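Local coordinates for VgrG protein (PDB 4DTH), which binds ATP and magnesium ions through its actin cross-linking domain and probably uses them to join G-actin monomers covalently in the host cell, at residues G67-P72 with K79-W84; A210-A215 with M299-P304; A225-Y230 with S284-I289. All coordinates share one frame; numbering follows the deposited sequence.

Interaction 1 of 3, residues G67-P72 with K79-W84; sequences GSYQRP and KNYQNW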
loop_
_atom_site.group_PDB
_atom_site.type_symbol
_atom_site.label_atom_id
_atom_site.label_comp_id
_atom_site.label_asym_id
_atom_site.label_seq_id
_atom_site.Cartn_x
_atom_site.Cartn_y
_atom_site.Cartn_z
ATOM N N GLY A 67 12.318 -9.266 -16.186
ATOM C CA GLY A 67 12.754 -9.386 -17.571
ATOM C C GLY A 67 11.812 -10.144 -18.483
ATOM O O GLY A 67 10.832 -10.732 -18.023
ATOM N N SER A 68 12.102 -10.123 -19.790
ATOM C CA SER A 68 11.286 -10.800 -20.795
ATOM C C SER A 68 11.294 -12.314 -20.598
ATOM O O SER A 68 12.286 -12.885 -20.145
ATOM C CB SER A 68 11.733 -10.419 -22.202
ATOM O OG SER A 68 11.451 -9.044 -22.434
ATOM N N TYR A 69 10.153 -12.938 -20.879
ATOM C CA TYR A 69 9.982 -14.381 -20.742
ATOM C C TYR A 69 10.391 -15.066 -22.019
ATOM O O TYR A 69 10.005 -14.632 -23.108
ATOM C CB TYR A 69 8.517 -14.718 -20.412
ATOM C CG TYR A 69 8.195 -16.201 -20.369
ATOM C CD1 TYR A 69 8.694 -17.017 -19.352
ATOM C CD2 TYR A 69 7.354 -16.779 -21.316
ATOM C CE1 TYR A 69 8.361 -18.371 -19.279
ATOM C CE2 TYR A 69 7.024 -18.137 -21.260
ATOM C CZ TYR A 69 7.538 -18.930 -20.246
ATOM O OH TYR A 69 7.213 -20.266 -20.179
ATOM N N GLN A 70 11.160 -16.142 -21.880
ATOM C CA GLN A 70 11.565 -16.982 -23.002
ATOM C C GLN A 70 11.109 -18.391 -22.670
ATOM O O GLN A 70 11.575 -18.978 -21.687
ATOM C CB GLN A 70 13.088 -16.935 -23.260
ATOM C CG GLN A 70 13.617 -15.543 -23.659
ATOM C CD GLN A 70 12.926 -14.950 -24.878
ATOM O OE1 GLN A 70 12.688 -15.621 -25.898
ATOM N NE2 GLN A 70 12.577 -13.674 -24.788
ATOM N N ARG A 71 10.157 -18.904 -23.473
ATOM C CA ARG A 71 9.632 -20.256 -23.322
ATOM C C ARG A 71 10.803 -21.226 -23.495
ATOM O O ARG A 71 11.449 -21.184 -24.547
ATOM C CB ARG A 71 8.560 -20.537 -24.401
ATOM C CG ARG A 71 7.919 -21.931 -24.333
ATOM C CD ARG A 71 6.947 -21.971 -23.194
ATOM N NE ARG A 71 6.265 -23.248 -22.983
ATOM C CZ ARG A 71 5.404 -23.421 -21.986
ATOM N NH1 ARG A 71 5.130 -22.419 -21.160
ATOM N NH2 ARG A 71 4.811 -24.592 -21.806
ATOM N N PRO A 72 11.118 -22.080 -22.491
ATOM C CA PRO A 72 12.216 -23.040 -22.674
ATOM C C PRO A 72 11.991 -23.889 -23.934
ATOM O O PRO A 72 10.856 -24.320 -24.180
ATOM C CB PRO A 72 12.166 -23.888 -21.400
ATOM C CG PRO A 72 11.523 -23.004 -20.394
ATOM C CD PRO A 72 10.480 -22.257 -21.171
ATOM N N LYS A 79 2.388 -22.453 -28.923
ATOM C CA LYS A 79 1.728 -21.259 -28.406
ATOM C C LYS A 79 2.613 -20.043 -28.525
ATOM O O LYS A 79 3.845 -20.139 -28.533
ATOM C CB LYS A 79 1.215 -21.453 -26.967
ATOM C CG LYS A 79 -0.034 -22.321 -26.911
ATOM C CD LYS A 79 -0.154 -23.118 -25.626
ATOM C CE LYS A 79 -0.366 -24.572 -25.978
ATOM N NZ LYS A 79 -0.678 -25.426 -24.810
ATOM N N ASN A 80 1.951 -18.891 -28.627
ATOM C CA ASN A 80 2.573 -17.595 -28.762
ATOM C C ASN A 80 2.863 -17.002 -27.374
ATOM O O ASN A 80 1.937 -16.744 -26.590
ATOM C CB ASN A 80 1.657 -16.671 -29.581
ATOM C CG ASN A 80 1.833 -15.207 -29.266
ATOM O OD1 ASN A 80 1.075 -14.619 -28.483
ATOM N ND2 ASN A 80 2.893 -14.621 -29.785
ATOM N N TYR A 81 4.150 -16.765 -27.099
ATOM C CA TYR A 81 4.579 -16.115 -25.861
ATOM C C TYR A 81 5.337 -14.841 -26.220
ATOM O O TYR A 81 6.141 -14.372 -25.422
ATOM C CB TYR A 81 5.442 -17.055 -24.996
ATOM C CG TYR A 81 4.693 -18.288 -24.553
ATOM C CD1 TYR A 81 3.810 -18.241 -23.478
ATOM C CD2 TYR A 81 4.831 -19.493 -25.234
ATOM C CE1 TYR A 81 3.091 -19.367 -23.084
ATOM C CE2 TYR A 81 4.112 -20.623 -24.854
ATOM C CZ TYR A 81 3.247 -20.556 -23.775
ATOM O OH TYR A 81 2.545 -21.668 -23.389
ATOM N N GLN A 82 5.071 -14.279 -27.419
ATOM C CA GLN A 82 5.764 -13.080 -27.887
ATOM C C GLN A 82 5.527 -11.865 -27.030
ATOM O O GLN A 82 4.384 -11.546 -26.694
ATOM C CB GLN A 82 5.521 -12.805 -29.381
ATOM C CG GLN A 82 6.799 -12.848 -30.230
ATOM C CD GLN A 82 7.546 -14.164 -30.138
ATOM O OE1 GLN A 82 8.425 -14.356 -29.286
ATOM N NE2 GLN A 82 7.221 -15.097 -31.018
ATOM N N ASN A 83 6.636 -11.218 -26.640
ATOM C CA ASN A 83 6.689 -10.016 -25.803
ATOM C C ASN A 83 6.282 -10.229 -24.343
ATOM O O ASN A 83 6.224 -9.262 -23.588
ATOM C CB ASN A 83 5.976 -8.815 -26.458
ATOM C CG ASN A 83 6.449 -8.530 -27.871
ATOM O OD1 ASN A 83 7.638 -8.630 -28.197
ATOM N ND2 ASN A 83 5.517 -8.199 -28.743
ATOM N N TRP A 84 6.055 -11.490 -23.928
ATOM C CA TRP A 84 5.696 -11.809 -22.544
ATOM C C TRP A 84 6.805 -11.419 -21.583
ATOM O O TRP A 84 7.990 -11.526 -21.919
ATOM C CB TRP A 84 5.366 -13.302 -22.387
ATOM C CG TRP A 84 3.988 -13.695 -22.834
ATOM C CD1 TRP A 84 3.337 -13.288 -23.965
ATOM C CD2 TRP A 84 3.142 -14.675 -22.214
ATOM N NE1 TRP A 84 2.117 -13.919 -24.063
ATOM C CE2 TRP A 84 1.976 -14.784 -23.006
ATOM C CE3 TRP A 84 3.260 -15.475 -21.064
ATOM C CZ2 TRP A 84 0.926 -15.649 -22.676
ATOM C CZ3 TRP A 84 2.213 -16.325 -20.731
ATOM C CH2 TRP A 84 1.059 -16.400 -21.524
HETATM O O HOH W 1 8.522 -15.164 -25.396
HETATM O O HOH W 2 9.317 -12.019 -24.287
#
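The carbonyl oxygen of W84 is gripped by the backbone of Y69: Y69 N donates to W84 O over 2.8 Å in a nearly straight bond (174°), coming from above the carbonyl plane. Two waters sit beside this direct bond, one between Y69 O and W84 O, the other between Y69 O and Y81 O; each can donate to its carbonyl pair, though not necessarily to both at once. Y81 to W84 forms a type II beta turn, closed by W84 N bonding to Y81 O at 3.2 Å; it brings W84 O up to the end of the strand.

The side chains of Y69, R71, Y81 and W84 build on this backbone. The Y69 ring turns an edge toward the face of Y81, an offset edge-to-face pair with planes at 73° and centroids 5.8 Å apart. Y69 CB also packs on W84 CB at 4.0 Å. R71 holds CG anti to its backbone N and then bends at chi2 (75°), which brings its methylenes obliquely against the CD2-CE2 side of the Y81 ring, with R71 CD 3.6 Å from Y81 CE2. Y81 OH sits over one face of the guanidinium, at an angle too poor for a hydrogen bond with NH1; it bonds to D77 instead. Arginine suits the place because its aliphatic part packs on the ring while NH1 bonds to H127 O and, from outside the guanidinium plane, to Y69 OH, itself bonded to H127 ND1.

The contact closes the loop between strands 56-68 and 85-97. V150 of strand 150-153 packs on Y69, R71 and Y81, while A37 of strand 34-38 touches Y69 and W84.

Interaction 2 of 3, residues A210-A215 with M299-P304; sequences ASLTSA and MKHIKP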
loop_
_atom_site.group_PDB
_atom_site.type_symbol
_atom_site.label_atom_id
_atom_site.label_comp_id
_atom_site.label_asym_id
_atom_site.label_seq_id
_atom_site.Cartn_x
_atom_site.Cartn_y
_atom_site.Cartn_z
ATOM N N ALA A 210 -3.477 25.289 18.338
ATOM C CA ALA A 210 -4.368 25.836 19.369
ATOM C C ALA A 210 -3.905 27.239 19.815
ATOM O O ALA A 210 -4.741 28.136 19.941
ATOM C CB ALA A 210 -4.427 24.887 20.555
ATOM N N SER A 211 -2.576 27.437 19.967
ATOM C CA SER A 211 -1.958 28.721 20.336
ATOM C C SER A 211 -2.138 29.793 19.264
ATOM O O SER A 211 -2.330 30.957 19.609
ATOM C CB SER A 211 -0.465 28.544 20.599
ATOM O OG SER A 211 -0.221 27.672 21.688
ATOM N N LEU A 212 -2.055 29.405 17.972
ATOM C CA LEU A 212 -2.172 30.312 16.826
ATOM C C LEU A 212 -3.594 30.792 16.573
ATOM O O LEU A 212 -3.776 31.797 15.880
ATOM C CB LEU A 212 -1.678 29.602 15.526
ATOM C CG LEU A 212 -0.304 28.925 15.524
ATOM C CD1 LEU A 212 -0.074 28.176 14.246
ATOM C CD2 LEU A 212 0.811 29.926 15.691
ATOM N N THR A 213 -4.603 30.017 17.034
ATOM C CA THR A 213 -6.008 30.273 16.697
ATOM C C THR A 213 -6.941 30.580 17.883
ATOM O O THR A 213 -8.129 30.262 17.807
ATOM C CB THR A 213 -6.541 29.108 15.825
ATOM O OG1 THR A 213 -6.384 27.884 16.554
ATOM C CG2 THR A 213 -5.836 29.009 14.475
ATOM N N SER A 214 -6.418 31.224 18.948
ATOM C CA SER A 214 -7.180 31.586 20.168
ATOM C C SER A 214 -8.315 32.586 19.919
ATOM O O SER A 214 -9.382 32.446 20.517
ATOM C CB SER A 214 -6.248 32.152 21.233
ATOM O OG SER A 214 -5.401 31.152 21.774
ATOM N N ALA A 215 -8.075 33.607 19.072
ATOM C CA ALA A 215 -9.067 34.646 18.743
ATOM C C ALA A 215 -10.085 34.126 17.742
ATOM O O ALA A 215 -11.059 34.812 17.411
ATOM C CB ALA A 215 -8.371 35.869 18.164
ATOM N N MET A 299 -5.573 25.346 6.496
ATOM C CA MET A 299 -4.755 25.540 5.298
ATOM C C MET A 299 -3.924 26.811 5.326
ATOM O O MET A 299 -2.737 26.766 4.988
ATOM C CB MET A 299 -5.592 25.432 4.010
ATOM C CG MET A 299 -6.262 24.066 3.826
ATOM S SD MET A 299 -5.209 22.624 4.166
ATOM C CE MET A 299 -4.000 22.835 2.984
ATOM N N LYS A 300 -4.533 27.925 5.760
ATOM C CA LYS A 300 -3.867 29.224 5.867
ATOM C C LYS A 300 -2.659 29.155 6.812
ATOM O O LYS A 300 -1.635 29.772 6.520
ATOM C CB LYS A 300 -4.865 30.315 6.318
ATOM C CG LYS A 300 -5.201 31.343 5.231
ATOM C CD LYS A 300 -6.695 31.382 4.906
ATOM C CE LYS A 300 -7.051 32.315 3.772
ATOM N NZ LYS A 300 -8.238 33.143 4.117
ATOM N N HIS A 301 -2.748 28.358 7.895
ATOM C CA HIS A 301 -1.674 28.210 8.885
ATOM C C HIS A 301 -0.531 27.265 8.506
ATOM O O HIS A 301 0.526 27.307 9.142
ATOM C CB HIS A 301 -2.244 27.878 10.266
ATOM C CG HIS A 301 -2.883 29.056 10.926
ATOM N ND1 HIS A 301 -4.227 29.333 10.763
ATOM C CD2 HIS A 301 -2.335 30.006 11.719
ATOM C CE1 HIS A 301 -4.456 30.434 11.466
ATOM N NE2 HIS A 301 -3.350 30.864 12.072
ATOM N N ILE A 302 -0.711 26.434 7.468
ATOM C CA ILE A 302 0.346 25.508 7.042
ATOM C C ILE A 302 1.515 26.228 6.354
ATOM O O ILE A 302 2.660 25.891 6.638
ATOM C CB ILE A 302 -0.194 24.326 6.195
ATOM C CG1 ILE A 302 -1.247 23.520 6.988
ATOM C CG2 ILE A 302 0.964 23.403 5.733
ATOM C CD1 ILE A 302 -1.965 22.407 6.186
ATOM N N LYS A 303 1.223 27.165 5.425
ATOM C CA LYS A 303 2.224 27.926 4.643
ATOM C C LYS A 303 3.412 28.434 5.512
ATOM O O LYS A 303 4.556 28.115 5.169
ATOM C CB LYS A 303 1.577 29.103 3.858
ATOM C CG LYS A 303 0.527 28.717 2.804
ATOM C CD LYS A 303 -0.020 29.961 2.058
ATOM C CE LYS A 303 -1.115 29.603 1.075
ATOM N NZ LYS A 303 -1.301 30.618 0.003
ATOM N N PRO A 304 3.195 29.141 6.657
ATOM C CA PRO A 304 4.355 29.605 7.446
ATOM C C PRO A 304 5.174 28.498 8.089
ATOM O O PRO A 304 6.358 28.712 8.331
ATOM C CB PRO A 304 3.749 30.539 8.509
ATOM C CG PRO A 304 2.322 30.681 8.180
ATOM C CD PRO A 304 1.919 29.622 7.230
HETATM O O HOH W 3 -3.859 33.049 13.547
#
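H301 packs against L212 and T213, where helix 204-212 ends. Earlier in segment 299-304, M299 turns instead to Y235 and F319 of neighbouring helices, and its carbonyl oxygen takes the backbone bond from I302 N. At H301 itself, CG stands anti to the carbonyl carbon (chi1 -74°), which sends the imidazole across to the other segment. T213 CG2 lies over one face of the H301 ring, 4.0 Å from its centroid and 29° off the normal, a CH-pi contact whose nearest ring atom is H301 CE1 at 3.6 Å. L212 meets the ring differently: its CB and CD1 both lie 3.9 Å from H301 CD2, the two side chains running antiparallel alongside one another.

Histidine suits this place because it offers a face to the threonine methyl and two ring nitrogens for polar partners. H301 NE2 meets a water in the ring plane at 2.7 Å, and that water can donate to L212 O, 2.6 Å away, near the end of the helix; H301 ND1 bonds to A297 O one turn back. T213 likewise divides its branches, OG1 bonding to F209 O while the methyl takes the ring.

Farther along, I302 and K303 touch F319 of helix 312-323, and I302 also packs on T232 and Y235 of helix 221-245, so helix 292-307 lies among three helices.

Interaction 3 of 3, residues A225-Y230 with S284-I289; sequences ANVFAY and SKIVEI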
loop_
_atom_site.group_PDB
_atom_site.type_symbol
_atom_site.label_atom_id
_atom_site.label_comp_id
_atom_site.label_asym_id
_atom_site.label_seq_id
_atom_site.Cartn_x
_atom_site.Cartn_y
_atom_site.Cartn_z
ATOM N N ALA A 225 -7.166 21.109 14.932
ATOM C CA ALA A 225 -5.785 20.943 15.413
ATOM C C ALA A 225 -5.178 19.601 14.962
ATOM O O ALA A 225 -4.006 19.560 14.579
ATOM C CB ALA A 225 -5.724 21.081 16.924
ATOM N N ASN A 226 -5.989 18.521 14.979
ATOM C CA ASN A 226 -5.571 17.191 14.534
ATOM C C ASN A 226 -5.277 17.187 13.038
ATOM O O ASN A 226 -4.233 16.666 12.630
ATOM C CB ASN A 226 -6.642 16.142 14.875
ATOM C CG ASN A 226 -6.674 15.756 16.337
ATOM O OD1 ASN A 226 -5.653 15.621 16.994
ATOM N ND2 ASN A 226 -7.845 15.518 16.877
ATOM N N VAL A 227 -6.177 17.783 12.226
ATOM C CA VAL A 227 -5.995 17.864 10.771
ATOM C C VAL A 227 -4.738 18.682 10.465
ATOM O O VAL A 227 -3.929 18.268 9.628
ATOM C CB VAL A 227 -7.241 18.395 10.012
ATOM C CG1 VAL A 227 -6.935 18.608 8.526
ATOM C CG2 VAL A 227 -8.424 17.438 10.171
ATOM N N PHE A 228 -4.558 19.812 11.167
ATOM C CA PHE A 228 -3.379 20.657 10.974
ATOM C C PHE A 228 -2.100 19.881 11.257
ATOM O O PHE A 228 -1.189 19.939 10.443
ATOM C CB PHE A 228 -3.447 21.908 11.865
ATOM C CG PHE A 228 -2.193 22.751 11.834
ATOM C CD1 PHE A 228 -2.004 23.711 10.846
ATOM C CD2 PHE A 228 -1.218 22.611 12.815
ATOM C CE1 PHE A 228 -0.863 24.521 10.844
ATOM C CE2 PHE A 228 -0.082 23.434 12.818
ATOM C CZ PHE A 228 0.089 24.367 11.822
ATOM N N ALA A 229 -2.022 19.165 12.399
ATOM C CA ALA A 229 -0.814 18.401 12.730
ATOM C C ALA A 229 -0.518 17.310 11.698
ATOM O O ALA A 229 0.643 17.133 11.321
ATOM C CB ALA A 229 -0.929 17.793 14.109
ATOM N N TYR A 230 -1.560 16.610 11.227
ATOM C CA TYR A 230 -1.430 15.542 10.239
ATOM C C TYR A 230 -0.900 16.100 8.911
ATOM O O TYR A 230 0.133 15.627 8.419
ATOM C CB TYR A 230 -2.788 14.834 10.047
ATOM C CG TYR A 230 -2.759 13.745 8.994
ATOM C CD1 TYR A 230 -2.136 12.523 9.241
ATOM C CD2 TYR A 230 -3.311 13.952 7.734
ATOM C CE1 TYR A 230 -2.087 11.527 8.270
ATOM C CE2 TYR A 230 -3.283 12.956 6.759
ATOM C CZ TYR A 230 -2.666 11.747 7.031
ATOM O OH TYR A 230 -2.615 10.779 6.063
ATOM N N SER A 284 -5.239 15.884 0.483
ATOM C CA SER A 284 -6.337 16.846 0.316
ATOM C C SER A 284 -7.730 16.312 0.708
ATOM O O SER A 284 -8.606 17.118 1.024
ATOM C CB SER A 284 -6.336 17.430 -1.094
ATOM O OG SER A 284 -6.709 16.456 -2.049
ATOM N N LYS A 285 -7.915 14.973 0.760
ATOM C CA LYS A 285 -9.198 14.363 1.153
ATOM C C LYS A 285 -9.582 14.698 2.599
ATOM O O LYS A 285 -10.771 14.875 2.886
ATOM C CB LYS A 285 -9.180 12.838 0.959
ATOM C CG LYS A 285 -9.134 12.356 -0.507
ATOM C CD LYS A 285 -10.447 12.534 -1.293
ATOM C CE LYS A 285 -11.543 11.565 -0.909
ATOM N NZ LYS A 285 -12.764 11.766 -1.730
ATOM N N ILE A 286 -8.586 14.802 3.504
ATOM C CA ILE A 286 -8.836 15.091 4.924
ATOM C C ILE A 286 -9.564 16.416 5.206
ATOM O O ILE A 286 -10.291 16.496 6.196
ATOM C CB ILE A 286 -7.607 14.828 5.835
ATOM C CG1 ILE A 286 -8.056 14.453 7.278
ATOM C CG2 ILE A 286 -6.627 16.013 5.808
ATOM C CD1 ILE A 286 -6.974 14.010 8.228
ATOM N N VAL A 287 -9.385 17.428 4.328
ATOM C CA VAL A 287 -10.030 18.748 4.426
ATOM C C VAL A 287 -11.564 18.616 4.497
ATOM O O VAL A 287 -12.218 19.406 5.181
ATOM C CB VAL A 287 -9.505 19.680 3.287
ATOM C CG1 VAL A 287 -10.571 20.619 2.731
ATOM C CG2 VAL A 287 -8.294 20.465 3.756
ATOM N N GLU A 288 -12.110 17.560 3.852
ATOM C CA GLU A 288 -13.539 17.236 3.810
ATOM C C GLU A 288 -14.145 16.904 5.180
ATOM O O GLU A 288 -15.362 17.015 5.335
ATOM C CB GLU A 288 -13.813 16.096 2.808
ATOM C CG GLU A 288 -13.430 16.421 1.369
ATOM C CD GLU A 288 -13.362 15.275 0.370
ATOM O OE1 GLU A 288 -13.754 14.137 0.716
ATOM O OE2 GLU A 288 -12.910 15.523 -0.771
ATOM N N ILE A 289 -13.321 16.511 6.178
ATOM C CA ILE A 289 -13.840 16.182 7.507
ATOM C C ILE A 289 -14.144 17.435 8.336
ATOM O O ILE A 289 -14.755 17.327 9.397
ATOM C CB ILE A 289 -13.011 15.117 8.281
ATOM C CG1 ILE A 289 -11.746 15.714 8.952
ATOM C CG2 ILE A 289 -12.706 13.869 7.409
ATOM C CD1 ILE A 289 -11.077 14.804 9.969
#
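V227 and Y230, one turn apart on helix 221-245, meet I286 and I289, likewise a turn apart, in a contact made entirely of apolar packing. Valine to isoleucine contacts form the first group. The two V227 branches divide the work: V227 CG1 lies 3.8 Å from I286 CG2, and V227 CG2 lies 3.7 Å from I289 CD1. With CG1 anti to the backbone N (chi1 173°), the methyls spread toward different partners, which suits a beta-branched residue facing two neighbours. I289 reaches V227 with CG1 as well as with its terminal methyl.

The second group is aliphatic on aromatic. I286 extends its chain (chi2 173°), so that I286 CD1 comes to 3.7 Å from Y230 CD2, while its CG2 turns to the valine; one isoleucine thus serves both helix residues. The Y230 ring also meets the F184 ring and touches I348 of strand 343-352.

No polar bond joins the two segments. K285 NZ and E288 OE1 form a salt bridge at 3.5 Å within 284-289, and backbone bonds such as I289 N to I286 O, 3.0 Å, hold the turns of that segment.

The contact is apolar packing of the connection between strand 277-279 and helix 292-307 against the long helix 221-245. The side chain of Y230 is about 13 Å from the bound ATP, so this is structural packing in the core of the actin cross-linking domain that does not touch the nucleotide.

In the fold
Interaction 1 stands apart from the other two: its centre lies 58 Å from that of interaction 2 and 48 Å from that of interaction 3, on the opposite side of the chain's centre. It comes first in sequence and closes a loop between strands, whereas the others pack helices 204-212, 221-245 and 292-307 and the connection before 292-307. Interaction 3 is nested within the span closed by interaction 2, and their centres are 13 Å apart. They touch directly, with F228 of helix 221-245 packing on H301 and I302, and V287 on M299. Interactions 2 and 3 thus form one packed helical region of the actin cross-linking domain, remote from the loop of interaction 1.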